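Local coordinates for uncharacterized protein (PDB 3B77) that is of unknown function but carries a bacterial pleckstrin-homology domain joined to a helical region that probably serves in oligomerisation, at residues F43-L48 with Q180-S185; R74-E79 with D113-L118; L119-K124 with S185-Y190. All coordinates share one frame; numbering follows the deposited sequence.

Interaction 1 (F43-L48 with Q180-S185); sequences FTNLAL and QKDFGS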
# COMPACT_ATOMS: atom_id res chain seq x y z
N PHE A 43 43.29 33.77 -23.80
CA PHE A 43 42.27 33.85 -22.75
C PHE A 43 41.41 35.08 -22.97
O PHE A 43 41.88 36.20 -22.84
CB PHE A 43 42.92 33.94 -21.37
CG PHE A 43 43.72 32.72 -21.00
CD1 PHE A 43 45.04 32.59 -21.41
CD2 PHE A 43 43.15 31.71 -20.24
CE1 PHE A 43 45.79 31.47 -21.05
CE2 PHE A 43 43.87 30.61 -19.88
CZ PHE A 43 45.19 30.47 -20.28
N THR A 44 40.14 34.86 -23.30
CA THR A 44 39.18 35.94 -23.54
C THR A 44 38.16 35.97 -22.41
O THR A 44 38.21 35.12 -21.50
CB THR A 44 38.40 35.76 -24.88
OG1 THR A 44 37.33 34.83 -24.70
CG2 THR A 44 39.31 35.27 -26.01
N ASN A 45 37.25 36.95 -22.48
CA ASN A 45 36.17 37.06 -21.52
C ASN A 45 35.19 35.91 -21.59
O ASN A 45 34.54 35.60 -20.61
CB ASN A 45 35.41 38.38 -21.68
CG ASN A 45 34.90 38.60 -23.06
OD1 ASN A 45 35.58 38.29 -24.03
ND2 ASN A 45 33.72 39.14 -23.18
N LEU A 46 35.10 35.25 -22.74
CA LEU A 46 34.17 34.16 -22.94
C LEU A 46 34.77 32.77 -22.94
O LEU A 46 34.06 31.81 -22.62
CB LEU A 46 33.43 34.34 -24.26
CG LEU A 46 32.76 35.69 -24.51
CD1 LEU A 46 32.35 35.76 -25.99
CD2 LEU A 46 31.56 36.01 -23.56
N ALA A 47 36.05 32.63 -23.32
CA ALA A 47 36.63 31.31 -23.55
C ALA A 47 38.15 31.28 -23.58
O ALA A 47 38.80 32.35 -23.61
CB ALA A 47 36.14 30.74 -24.88
N LEU A 48 38.68 30.04 -23.53
CA LEU A 48 40.07 29.73 -23.86
C LEU A 48 40.11 29.25 -25.35
O LEU A 48 39.51 28.24 -25.74
CB LEU A 48 40.68 28.65 -22.93
CG LEU A 48 42.04 28.07 -23.37
CD1 LEU A 48 43.16 29.14 -23.42
CD2 LEU A 48 42.45 26.86 -22.49
N GLN A 180 27.27 31.63 -15.66
CA GLN A 180 27.55 32.87 -16.37
C GLN A 180 28.54 32.68 -17.53
O GLN A 180 29.41 31.80 -17.51
CB GLN A 180 27.97 33.98 -15.42
CG GLN A 180 29.40 34.08 -15.00
CD GLN A 180 29.63 35.22 -13.95
OE1 GLN A 180 28.89 35.33 -12.95
NE2 GLN A 180 30.65 36.05 -14.18
N LYS A 181 28.36 33.47 -18.57
CA LYS A 181 29.15 33.34 -19.78
C LYS A 181 30.43 34.17 -19.76
O LYS A 181 31.48 33.71 -20.21
CB LYS A 181 28.29 33.71 -21.01
CG LYS A 181 27.42 32.55 -21.45
CD LYS A 181 26.22 32.94 -22.28
CE LYS A 181 25.71 31.71 -23.11
NZ LYS A 181 25.91 30.37 -22.41
N ASP A 182 30.30 35.37 -19.21
CA ASP A 182 31.32 36.38 -19.25
C ASP A 182 32.07 36.56 -17.91
O ASP A 182 31.47 36.77 -16.86
CB ASP A 182 30.65 37.69 -19.66
CG ASP A 182 31.61 38.69 -20.19
OD1 ASP A 182 32.77 38.71 -19.77
OD2 ASP A 182 31.18 39.46 -21.04
N PHE A 183 33.40 36.53 -18.01
CA PHE A 183 34.29 36.64 -16.88
C PHE A 183 35.34 37.69 -17.18
O PHE A 183 36.48 37.62 -16.67
CB PHE A 183 34.95 35.28 -16.63
CG PHE A 183 34.02 34.26 -16.01
CD1 PHE A 183 33.83 34.22 -14.64
CD2 PHE A 183 33.36 33.32 -16.80
CE1 PHE A 183 32.99 33.30 -14.09
CE2 PHE A 183 32.53 32.38 -16.23
CZ PHE A 183 32.35 32.37 -14.88
N GLY A 184 34.99 38.66 -18.02
CA GLY A 184 35.91 39.74 -18.34
C GLY A 184 36.35 40.51 -17.10
O GLY A 184 37.53 40.79 -16.93
N SER A 185 35.40 40.80 -16.22
CA SER A 185 35.67 41.60 -15.04
C SER A 185 36.68 40.92 -14.14
O SER A 185 37.40 41.58 -13.40
CB SER A 185 34.39 41.90 -14.28
OG SER A 185 33.67 40.71 -14.00
O HOH W 1 31.57 31.41 -21.65
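Asn45 and Gly184 meet at the tight end of this contact. CB of Asn45 sits 3.6 Å from CA of Gly184, and a beta carbon on that glycine would crowd Asn45 CB, so the missing side chain probably helps the backbones come this close. Next to this, Phe183 N donates to Asn45 O at 3.0 Å, a nearly straight bond (162°). The Asp182 carboxylate adjoins it through OD1, which accepts from Gly184 N at 2.8 Å, nearly along the C-O axis, in an Asx turn just where Phe183 takes the N-cap position of helix 184-191. OD1 also lies 3.3 Å from Asn45 CB.

The other partner is the turn of a beta hairpin: strand 39-44 reverses through Asn45 and Leu46 into strand 47-52. OG1 of Thr44 braces this turn by accepting from both Leu46 N and Ala47 N, an ST turn and ST motif together, and Glu28 supplies a further partner for the hydroxyl.

Toward solvent the grip slackens. Asn45 ND2 makes a weak 3.3 Å bond to Asp182 OD2, the amide and carboxylate planes standing 62° apart, while OD1 of the same amide is taken up by the backbone N of Lys29. Beside this, a water donates to the carbonyl oxygens of both Leu46 and Lys181, and the Leu46 CD2 methyl only reaches to 4.1 Å from Lys181 O. The Lys181 chain leads off altogether, its NZ forming a salt bridge with Glu127 of the second subunit. Gln180 folds back, NE2 bonding Asp182 O while resting 3.6 Å above the Phe183 ring plane, toward its rim.

Interaction 2 (R74-E79 with D113-L118); sequences RHVMFE and DLYKAL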
# COMPACT_ATOMS: atom_id res chain seq x y z
N ARG A 74 39.08 24.45 -13.11
CA ARG A 74 39.27 23.79 -11.84
C ARG A 74 40.74 23.47 -11.65
O ARG A 74 41.50 23.38 -12.62
CB ARG A 74 38.51 22.47 -11.81
CG ARG A 74 37.03 22.56 -11.94
CD ARG A 74 36.41 21.16 -11.93
NE ARG A 74 34.95 21.20 -12.11
CZ ARG A 74 34.28 21.04 -13.26
NH1 ARG A 74 34.91 20.79 -14.42
NH2 ARG A 74 32.95 21.14 -13.25
N HIS A 75 41.13 23.27 -10.40
CA HIS A 75 42.47 22.86 -10.03
C HIS A 75 43.54 23.76 -10.58
O HIS A 75 44.53 23.29 -11.16
CB HIS A 75 42.69 21.41 -10.44
CG HIS A 75 41.64 20.49 -9.94
ND1 HIS A 75 41.50 20.20 -8.60
CD2 HIS A 75 40.66 19.81 -10.58
CE1 HIS A 75 40.48 19.37 -8.43
NE2 HIS A 75 39.95 19.12 -9.62
N VAL A 76 43.36 25.07 -10.36
CA VAL A 76 44.32 26.06 -10.79
C VAL A 76 45.57 25.99 -9.91
O VAL A 76 45.49 26.17 -8.69
CB VAL A 76 43.71 27.46 -10.77
CG1 VAL A 76 44.75 28.52 -11.19
CG2 VAL A 76 42.49 27.51 -11.68
N MSE A 77 46.72 25.72 -10.55
CA MSE A 77 48.02 25.61 -9.89
C MSE A 77 49.08 26.54 -10.48
O MSE A 77 48.98 27.02 -11.61
CB MSE A 77 48.55 24.19 -10.03
CG MSE A 77 47.66 23.10 -9.51
SE MSE A 77 47.56 23.09 -7.54
CE MSE A 77 46.06 21.54 -7.37
N PHE A 78 50.14 26.76 -9.70
CA PHE A 78 51.27 27.57 -10.15
C PHE A 78 52.56 27.02 -9.60
O PHE A 78 52.58 26.44 -8.52
CB PHE A 78 51.11 29.03 -9.74
CG PHE A 78 52.09 29.93 -10.39
CD1 PHE A 78 52.18 29.99 -11.76
CD2 PHE A 78 52.95 30.71 -9.64
CE1 PHE A 78 53.10 30.79 -12.36
CE2 PHE A 78 53.86 31.53 -10.25
CZ PHE A 78 53.94 31.58 -11.59
N GLU A 79 53.63 27.20 -10.36
CA GLU A 79 54.92 26.68 -9.99
C GLU A 79 55.97 27.70 -10.42
O GLU A 79 56.00 28.10 -11.58
CB GLU A 79 55.12 25.33 -10.68
CG GLU A 79 56.36 24.53 -10.25
CD GLU A 79 56.34 23.11 -10.81
OE1 GLU A 79 55.44 22.32 -10.41
OE2 GLU A 79 57.23 22.78 -11.64
N ASP A 113 49.46 37.12 -12.40
CA ASP A 113 48.15 37.76 -12.52
C ASP A 113 47.12 36.82 -13.17
O ASP A 113 45.95 36.87 -12.84
CB ASP A 113 48.22 39.07 -13.32
CG ASP A 113 48.97 40.18 -12.58
OD1 ASP A 113 49.21 40.05 -11.34
OD2 ASP A 113 49.30 41.20 -13.27
N LEU A 114 47.56 36.00 -14.11
CA LEU A 114 46.68 35.02 -14.72
C LEU A 114 46.27 33.96 -13.69
O LEU A 114 45.11 33.57 -13.59
CB LEU A 114 47.36 34.36 -15.92
CG LEU A 114 46.54 33.35 -16.74
CD1 LEU A 114 45.32 34.00 -17.34
CD2 LEU A 114 47.40 32.75 -17.82
N TYR A 115 47.25 33.50 -12.93
CA TYR A 115 47.01 32.55 -11.86
C TYR A 115 45.87 33.06 -10.99
O TYR A 115 44.91 32.34 -10.76
CB TYR A 115 48.27 32.37 -11.02
CG TYR A 115 48.09 31.55 -9.78
CD1 TYR A 115 47.73 30.21 -9.85
CD2 TYR A 115 48.30 32.10 -8.52
CE1 TYR A 115 47.58 29.44 -8.71
CE2 TYR A 115 48.15 31.34 -7.36
CZ TYR A 115 47.79 30.01 -7.45
OH TYR A 115 47.63 29.25 -6.30
N LYS A 116 45.96 34.32 -10.55
CA LYS A 116 44.91 34.89 -9.70
C LYS A 116 43.57 34.91 -10.39
O LYS A 116 42.59 34.53 -9.79
CB LYS A 116 45.27 36.31 -9.24
CG LYS A 116 46.48 36.42 -8.28
CD LYS A 116 46.62 37.90 -7.83
CE LYS A 116 47.93 38.25 -7.17
NZ LYS A 116 47.93 39.70 -6.68
N ALA A 117 43.54 35.35 -11.64
CA ALA A 117 42.29 35.45 -12.44
C ALA A 117 41.58 34.11 -12.57
O ALA A 117 40.39 34.00 -12.26
CB ALA A 117 42.58 36.02 -13.86
N LEU A 118 42.32 33.09 -13.01
CA LEU A 118 41.78 31.74 -13.18
C LEU A 118 41.25 31.15 -11.87
O LEU A 118 40.17 30.52 -11.83
CB LEU A 118 42.85 30.83 -13.78
CG LEU A 118 43.22 31.15 -15.24
CD1 LEU A 118 44.27 30.16 -15.77
CD2 LEU A 118 41.93 31.14 -16.10
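Tyr115 lays one ring face against Phe78, but it is the beta carbon of the phenylalanine, not its ring, that sits over that face, 3.8 Å from the tyrosine centroid in a CH-pi contact. The two rings are tilted by 33° with centroids 5.6 Å apart, an oblique pairing. Tyr115 reaches the strand because its CG stands opposite the backbone N (chi1 172°), which swings the ring out from helix 108-146 and across the backbone between Phe78 and Val76. At this crossing CE1 of Tyr115 comes to 3.7 Å from the carbonyl carbon of Met77 (built as selenomethionine), whose beta carbon points to the other side of the strand.

Val76 straddles two helix residues. Its CG1 lies against CD1 of the Tyr115 ring at 3.7 Å, and its CG2 fits against Leu118 CB at 3.9 Å, one turn further along the helix. The side chains meet through carbon alone, though the valine methyls also rest on the helix carbonyl oxygens of Tyr115 and Leu118.

Strand and helix run almost antiparallel, at 163°, and the axes of the two segments approach to 8.5 Å; the alternation of the strand puts Val76 and Phe78 on the helix side. Leu118 also touches Phe92 of the neighbouring strand. Leu63 of the third subunit packs on both Phe78 and Tyr115, while Phe78 and Glu79 pair antiparallel with a strand of that chain, which extends the sheet into that subunit. A C-terminal helix capping the strands of the beta sandwich, apolar side inward, is characteristic of the pleckstrin-homology fold.

Interaction 3 (L119-K124 with S185-Y190); sequences LAIAEK and SFYEKY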
# COMPACT_ATOMS: atom_id res chain seq x y z
N LEU A 119 41.98 31.39 -10.79
CA LEU A 119 41.62 30.96 -9.43
C LEU A 119 40.25 31.58 -9.03
O LEU A 119 39.37 30.92 -8.49
CB LEU A 119 42.73 31.42 -8.50
CG LEU A 119 43.30 30.69 -7.28
CD1 LEU A 119 43.66 29.23 -7.55
CD2 LEU A 119 44.56 31.48 -6.85
N ALA A 120 40.07 32.85 -9.36
CA ALA A 120 38.85 33.57 -9.07
C ALA A 120 37.69 33.05 -9.93
O ALA A 120 36.57 32.89 -9.45
CB ALA A 120 39.07 35.05 -9.32
N ILE A 121 37.98 32.76 -11.20
CA ILE A 121 36.95 32.19 -12.11
C ILE A 121 36.51 30.82 -11.59
O ILE A 121 35.32 30.57 -11.46
CB ILE A 121 37.48 32.07 -13.58
CG1 ILE A 121 37.77 33.46 -14.16
CG2 ILE A 121 36.46 31.34 -14.48
CD1 ILE A 121 38.47 33.39 -15.51
N ALA A 122 37.47 29.93 -11.31
CA ALA A 122 37.14 28.59 -10.79
C ALA A 122 36.21 28.70 -9.58
O ALA A 122 35.26 27.93 -9.45
CB ALA A 122 38.41 27.84 -10.41
N GLU A 123 36.50 29.64 -8.69
CA GLU A 123 35.70 29.75 -7.49
C GLU A 123 34.26 30.20 -7.79
O GLU A 123 33.31 29.65 -7.26
CB GLU A 123 36.36 30.67 -6.45
CG GLU A 123 35.44 30.89 -5.23
CD GLU A 123 36.15 31.35 -3.97
OE1 GLU A 123 37.41 31.34 -3.92
OE2 GLU A 123 35.41 31.72 -3.01
N LYS A 124 34.12 31.20 -8.63
CA LYS A 124 32.79 31.73 -8.98
C LYS A 124 31.95 30.64 -9.60
O LYS A 124 30.75 30.54 -9.30
CB LYS A 124 32.94 32.87 -9.98
CG LYS A 124 31.66 33.56 -10.38
CD LYS A 124 31.13 34.43 -9.27
CE LYS A 124 30.00 35.31 -9.77
NZ LYS A 124 29.35 36.06 -8.67
N SER A 185 35.40 40.80 -16.22
CA SER A 185 35.67 41.60 -15.04
C SER A 185 36.68 40.92 -14.14
O SER A 185 37.40 41.58 -13.40
CB SER A 185 34.39 41.90 -14.28
OG SER A 185 33.67 40.71 -14.00
N PHE A 186 36.75 39.60 -14.22
CA PHE A 186 37.74 38.87 -13.45
C PHE A 186 39.17 39.07 -13.98
O PHE A 186 40.10 39.15 -13.20
CB PHE A 186 37.39 37.39 -13.40
CG PHE A 186 36.18 37.10 -12.59
CD1 PHE A 186 34.93 37.35 -13.09
CD2 PHE A 186 36.29 36.62 -11.31
CE1 PHE A 186 33.81 37.10 -12.33
CE2 PHE A 186 35.17 36.37 -10.56
CZ PHE A 186 33.94 36.61 -11.06
N TYR A 187 39.35 39.12 -15.29
CA TYR A 187 40.65 39.43 -15.86
C TYR A 187 40.95 40.91 -15.69
O TYR A 187 42.07 41.31 -15.41
CB TYR A 187 40.70 39.08 -17.34
CG TYR A 187 40.67 37.61 -17.63
CD1 TYR A 187 41.77 36.82 -17.36
CD2 TYR A 187 39.56 37.01 -18.20
CE1 TYR A 187 41.77 35.47 -17.61
CE2 TYR A 187 39.55 35.65 -18.47
CZ TYR A 187 40.66 34.88 -18.17
OH TYR A 187 40.69 33.50 -18.40
N GLU A 188 39.93 41.74 -15.85
CA GLU A 188 40.05 43.18 -15.68
C GLU A 188 40.58 43.50 -14.29
O GLU A 188 41.42 44.37 -14.14
CB GLU A 188 38.69 43.84 -15.89
CG GLU A 188 38.71 45.17 -16.64
CD GLU A 188 37.47 45.36 -17.54
OE1 GLU A 188 36.40 44.73 -17.30
OE2 GLU A 188 37.58 46.13 -18.52
N LYS A 189 40.09 42.79 -13.28
CA LYS A 189 40.44 43.04 -11.88
C LYS A 189 41.89 42.73 -11.54
O LYS A 189 42.52 43.45 -10.77
CB LYS A 189 39.53 42.22 -10.99
CG LYS A 189 39.66 42.43 -9.48
CD LYS A 189 38.78 41.40 -8.80
CE LYS A 189 38.51 41.68 -7.36
NZ LYS A 189 37.23 42.41 -7.16
N TYR A 190 42.42 41.65 -12.13
CA TYR A 190 43.76 41.17 -11.82
C TYR A 190 44.84 41.46 -12.85
O TYR A 190 46.02 41.43 -12.51
CB TYR A 190 43.75 39.66 -11.57
CG TYR A 190 42.95 39.24 -10.36
CD1 TYR A 190 43.41 39.53 -9.07
CD2 TYR A 190 41.75 38.56 -10.50
CE1 TYR A 190 42.69 39.16 -7.96
CE2 TYR A 190 41.02 38.19 -9.39
CZ TYR A 190 41.51 38.49 -8.12
OH TYR A 190 40.81 38.12 -6.99
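Phe186 pushes its ring between Ala120 and Lys124 of the long helix. The Ala120 methyl meets the ring at its edge, in plane, with CB 3.8 Å from CD2, whereas the lysine chain passes about perpendicular to the phenylalanine, its CG 3.9 Å from CZ. Nearer the backbone, CB of Phe186 touches Ile121 CG1. Tyr190, one turn on, brings CE2 to 3.7 Å from the same Ala120 methyl, which therefore touches two aromatic rings.

Ile121 reaches the other way. With CG1 lying opposite its carbonyl carbon (chi1 -64°), it extends CD1 crosswise to Tyr187, 3.6 Å from the phenol oxygen; that hydroxyl itself hydrogen-bonds to Tyr68 OH. The ring of Phe183 flanks Phe186 and also touches Ile121 and Lys124. Cutting Phe186 back to an alanine would probably open a gap beside Ala120 and deprive the aliphatic part of Lys124 of one of its aromatic neighbours.

The two helices run roughly antiparallel, at 145°, the axes of the two segments approaching to 10.1 Å: a short C-terminal helix folded back, aromatic side inward, onto the long helix that closes the pleckstrin-homology domain.

Overall arrangement
From the N terminus, the hairpin turn at 43-48 comes first and waits longest for its partner: interaction 1 closes only at 180-185, after 131 intervening residues. Interaction 2 is nested within that loop, closing where helix 108-146 returns past strand 73-79. The same helix runs straight on into interaction 3, so 2 and 3 follow in series; interaction 3 closes beyond 180-185 and therefore crosses interaction 1, sharing Ser185 with it. Helix 184-191 thus ties the five-stranded sheet to the long helix, which in turn holds the three-stranded sheet. Phe43 on Leu114 and Leu118 joins interaction 1 to 2; Tyr187 on Ala117 and Leu118 joins 3 to 2.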